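Local coordinates for cupin domain protein (Microcystis aeruginosa DIANCHI905, PDB 5ZBF) that acts as an iron(II)-containing cupin-superfamily isomerase that binds 4-hydroxyphenylpyruvate and takes part in making the Choi moiety of aeruginosins, at residues P15-L19 with L31-A35; C24-F29 with E156-F160. All coordinates share one frame; numbering follows the deposited sequence.

Contact 1 (P15-L19 with L31-A35); sequences PHVEL and LSVIA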
# COMPACT_ATOMS: atom_id res chain seq x y z
N PRO A 15 -6.00 -19.02 -11.45
CA PRO A 15 -7.26 -19.32 -10.78
C PRO A 15 -7.32 -18.84 -9.34
O PRO A 15 -8.42 -18.74 -8.79
CB PRO A 15 -7.34 -20.85 -10.86
CG PRO A 15 -6.53 -21.20 -12.06
CD PRO A 15 -5.38 -20.23 -12.01
N HIS A 16 -6.17 -18.53 -8.73
CA HIS A 16 -6.16 -18.07 -7.35
C HIS A 16 -6.09 -16.59 -7.09
O HIS A 16 -6.39 -16.18 -5.97
CB HIS A 16 -4.99 -18.67 -6.58
CG HIS A 16 -5.13 -20.13 -6.37
ND1 HIS A 16 -4.06 -20.98 -6.33
CD2 HIS A 16 -6.24 -20.89 -6.18
CE1 HIS A 16 -4.50 -22.20 -6.10
NE2 HIS A 16 -5.81 -22.17 -6.01
N VAL A 17 -5.66 -15.80 -8.06
CA VAL A 17 -5.34 -14.39 -7.79
C VAL A 17 -6.11 -13.44 -8.69
O VAL A 17 -6.04 -13.51 -9.91
CB VAL A 17 -3.83 -14.11 -7.98
CG1 VAL A 17 -3.52 -12.65 -7.69
CG2 VAL A 17 -3.00 -15.02 -7.08
N GLU A 18 -6.86 -12.54 -8.07
CA GLU A 18 -7.52 -11.45 -8.77
C GLU A 18 -6.92 -10.14 -8.31
O GLU A 18 -6.67 -9.96 -7.10
CB GLU A 18 -9.01 -11.50 -8.51
CG GLU A 18 -9.64 -12.71 -9.17
CD GLU A 18 -11.08 -12.92 -8.76
OE1 GLU A 18 -11.41 -12.69 -7.58
OE2 GLU A 18 -11.86 -13.33 -9.62
N LEU A 19 -6.67 -9.25 -9.26
CA LEU A 19 -6.03 -7.97 -8.98
C LEU A 19 -6.83 -6.81 -9.55
O LEU A 19 -7.51 -6.95 -10.57
CB LEU A 19 -4.63 -7.94 -9.61
CG LEU A 19 -3.60 -9.01 -9.24
CD1 LEU A 19 -2.34 -8.80 -10.05
CD2 LEU A 19 -3.26 -8.99 -7.76
N LEU A 31 -4.48 -3.88 -5.69
CA LEU A 31 -5.23 -4.55 -4.65
C LEU A 31 -5.40 -6.00 -5.10
O LEU A 31 -5.71 -6.24 -6.27
CB LEU A 31 -6.60 -3.89 -4.45
CG LEU A 31 -6.65 -2.45 -3.97
CD1 LEU A 31 -8.07 -1.91 -4.06
CD2 LEU A 31 -6.12 -2.34 -2.55
N SER A 32 -5.18 -6.93 -4.18
CA SER A 32 -5.16 -8.37 -4.45
C SER A 32 -6.24 -9.11 -3.67
O SER A 32 -6.52 -8.76 -2.53
CB SER A 32 -3.81 -8.96 -4.01
OG SER A 32 -2.77 -8.61 -4.90
N VAL A 33 -6.81 -10.14 -4.29
CA VAL A 33 -7.64 -11.09 -3.60
C VAL A 33 -7.08 -12.47 -3.95
O VAL A 33 -7.11 -12.89 -5.12
CB VAL A 33 -9.13 -11.01 -4.00
CG1 VAL A 33 -9.94 -12.00 -3.17
CG2 VAL A 33 -9.65 -9.59 -3.84
N ILE A 34 -6.55 -13.15 -2.93
CA ILE A 34 -5.98 -14.49 -3.08
C ILE A 34 -6.95 -15.52 -2.49
O ILE A 34 -7.37 -15.41 -1.33
CB ILE A 34 -4.60 -14.61 -2.42
CG1 ILE A 34 -3.59 -13.67 -3.10
CG2 ILE A 34 -4.09 -16.05 -2.45
CD1 ILE A 34 -2.20 -13.70 -2.51
N ALA A 35 -7.28 -16.53 -3.29
CA ALA A 35 -8.29 -17.52 -2.91
C ALA A 35 -7.93 -18.29 -1.63
O ALA A 35 -6.75 -18.48 -1.33
CB ALA A 35 -8.50 -18.50 -4.05

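Contact 2 (C24-F29 with E156-F160); sequences CQDTIF and EEIGF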
# COMPACT_ATOMS: atom_id res chain seq x y z
N CYS A 24 0.60 4.37 -11.33
CA CYS A 24 1.00 5.61 -10.66
C CYS A 24 2.38 6.04 -11.19
O CYS A 24 3.41 5.86 -10.53
CB CYS A 24 1.03 5.42 -9.15
SG CYS A 24 -0.53 4.90 -8.42
N GLN A 25 2.38 6.60 -12.40
CA GLN A 25 3.60 6.84 -13.17
C GLN A 25 4.46 5.58 -13.22
O GLN A 25 4.04 4.60 -13.84
CB GLN A 25 4.33 8.08 -12.65
CG GLN A 25 3.62 9.36 -13.05
CD GLN A 25 4.33 10.63 -12.59
OE1 GLN A 25 5.47 10.60 -12.13
NE2 GLN A 25 3.64 11.75 -12.72
N ASP A 26 5.63 5.56 -12.58
CA ASP A 26 6.52 4.41 -12.70
C ASP A 26 6.32 3.36 -11.60
O ASP A 26 7.08 2.38 -11.52
CB ASP A 26 7.99 4.86 -12.75
CG ASP A 26 8.30 5.68 -13.98
OD1 ASP A 26 7.69 5.43 -15.05
OD2 ASP A 26 9.16 6.57 -13.89
N THR A 27 5.30 3.56 -10.77
CA THR A 27 4.92 2.60 -9.76
C THR A 27 3.57 1.99 -10.12
O THR A 27 2.65 2.70 -10.53
CB THR A 27 4.81 3.29 -8.39
OG1 THR A 27 6.02 4.00 -8.12
CG2 THR A 27 4.54 2.28 -7.27
N ILE A 28 3.47 0.67 -9.98
CA ILE A 28 2.20 -0.03 -10.07
C ILE A 28 1.72 -0.35 -8.65
O ILE A 28 2.47 -0.93 -7.86
CB ILE A 28 2.34 -1.33 -10.87
CG1 ILE A 28 2.72 -1.03 -12.32
CG2 ILE A 28 1.05 -2.14 -10.81
CD1 ILE A 28 3.45 -2.18 -12.99
N PHE A 29 0.49 0.04 -8.35
CA PHE A 29 -0.16 -0.33 -7.10
C PHE A 29 -1.27 -1.30 -7.45
O PHE A 29 -2.04 -1.05 -8.38
CB PHE A 29 -0.74 0.91 -6.42
CG PHE A 29 -1.53 0.61 -5.16
CD1 PHE A 29 -0.94 0.70 -3.91
CD2 PHE A 29 -2.87 0.23 -5.23
CE1 PHE A 29 -1.65 0.41 -2.76
CE2 PHE A 29 -3.59 -0.08 -4.09
CZ PHE A 29 -2.99 0.04 -2.84
N GLU A 156 6.75 11.21 -3.93
CA GLU A 156 5.50 10.70 -4.46
C GLU A 156 4.77 9.97 -3.36
O GLU A 156 5.39 9.32 -2.51
CB GLU A 156 5.75 9.76 -5.63
CG GLU A 156 6.36 10.46 -6.81
CD GLU A 156 6.78 9.49 -7.88
OE1 GLU A 156 8.00 9.31 -8.05
OE2 GLU A 156 5.88 8.91 -8.51
N GLU A 157 3.44 10.06 -3.37
CA GLU A 157 2.61 9.45 -2.35
C GLU A 157 1.42 8.76 -2.98
O GLU A 157 0.75 9.34 -3.84
CB GLU A 157 2.13 10.51 -1.37
CG GLU A 157 1.25 10.00 -0.25
CD GLU A 157 0.89 11.09 0.73
OE1 GLU A 157 1.74 11.97 0.98
OE2 GLU A 157 -0.24 11.07 1.24
N ILE A 158 1.18 7.53 -2.56
CA ILE A 158 -0.01 6.79 -2.95
C ILE A 158 -0.77 6.48 -1.69
O ILE A 158 -0.17 6.03 -0.71
CB ILE A 158 0.38 5.47 -3.64
CG1 ILE A 158 1.14 5.78 -4.94
CG2 ILE A 158 -0.86 4.63 -3.92
CD1 ILE A 158 1.88 4.59 -5.50
N GLY A 159 -2.09 6.69 -1.69
CA GLY A 159 -2.86 6.36 -0.49
C GLY A 159 -4.27 5.85 -0.73
O GLY A 159 -4.82 5.99 -1.81
N PHE A 160 -4.85 5.27 0.31
CA PHE A 160 -6.19 4.75 0.25
C PHE A 160 -6.73 4.57 1.66
O PHE A 160 -5.97 4.60 2.62
CB PHE A 160 -6.22 3.41 -0.53
CG PHE A 160 -5.45 2.29 0.12
CD1 PHE A 160 -6.11 1.32 0.88
CD2 PHE A 160 -4.07 2.16 -0.06
CE1 PHE A 160 -5.41 0.27 1.45
CE2 PHE A 160 -3.37 1.13 0.53
CZ PHE A 160 -4.04 0.18 1.28
O HOH W 1 4.84 6.39 -8.06
O HOH W 2 7.05 7.22 -10.51

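Contact 1 (P15-L19 with L31-A35)
E18 and V33 hold each other by two backbone bonds: E18 N reaches V33 O at 3.0 Å along an almost straight line (175° at the hydrogen), and V33 N returns to E18 O at 2.8 Å. Toward the loop, A35 N meets H16 O at 2.8 Å, in the carbonyl plane. CA-H groups fill in between these bonds, with L19 CA 3.2 Å from L31 O, and this backbone seam is the tight part of the contact. V17, L19, S32 and I34 share a buried face, where V17 CG2 rests on I34 CG1 at 4.2 Å and L40 of strand 39-43 touches both side chains. The paired backbones form the open end of the antiparallel beta hairpin of strands 17-24 and 27-34, part of the N-terminal cupin half of the protein; the axes of 17-19 and 31-34 approach to 4.8 Å. The E18 and V33 face is the solvent side: E18 is exposed, its extended side chain touching K12 of strand 9-14. At the loop end the H16 ring has CG anti to its own carbonyl carbon (chi1 -69°), which brings CD2 obliquely to A35 CB at 3.9 Å, while L40 and A38 also touch the H16 side chain.

Contact 2 (C24-F29 with E156-F160)
E156 OE2 is gripped by two waters and by the hydroxyl of Y184. The first water donates to it at 2.8 Å from water O to E156 OE2, donates also to C24 O, and accepts from T27 OG1 with 2.7 Å between water O and T27 OG1, a hydroxyl that R101 binds as well. The second water accepts from D26 N, 3.0 Å from its O, and donates a hydrogen bond to E156 OE2. Three points of the type II' turn C24-T27 are thus tied through water to one carboxylate oxygen. Q25 reaches past toward E3, its amide oxygen OE1 4.0 Å from E156 OE2 without a bond.

Beyond these polar groups the contact is apolar. I158 CD1 presses on C24 SG at 3.8 Å and touches T27 CG2, while I158 CG2 lies obliquely against F29 CD1. F29 has CG anti to its backbone N (chi1 175°), which swings the ring toward the other strand until CZ stands 3.6 Å from F160 CE2. That carbon lies at the F29 ring edge, near its plane, with the rings inclined at 57°; F97 meets both. Shortening F29 to an alanine is likely to open a gap beside I158 and leave the F160 ring without one of its aromatic neighbours.

The axes of 27-29 and 156-160 run nearly parallel (6°), 9.9 Å apart at their closest, facing each other through side chains where the two cupin halves of this bicupin meet. With direct polar bonds lacking between the segments, water-mediated bonds fix the turn to E156, whereas here the strands are joined by apolar and ring packing; the carboxylate of buried E156 takes its hydrogen bonds from water and Y184.

Both contacts draw on strand 27-34: contact 1 pairs its last residues with strand 17-24, and contact 2 brings the turn C24-T27 and the start of the strand against 156-160. Their centres are 20 Å apart. Contact 1 is the nearer to the pocket, with the V17 side chain about 5 Å from bound 4-hydroxyphenylpyruvate and that of L19 about 9 Å from the iron held by H43, H45, Q49 and H84; L40, which packs on V17, also lines the ligand pocket. Contact 2 is more remote, the side chain of F29 about 11 Å from the ligand and that of T27 about 13 Å from the iron. One strand therefore links the pocket wall to the interface between cupin halves.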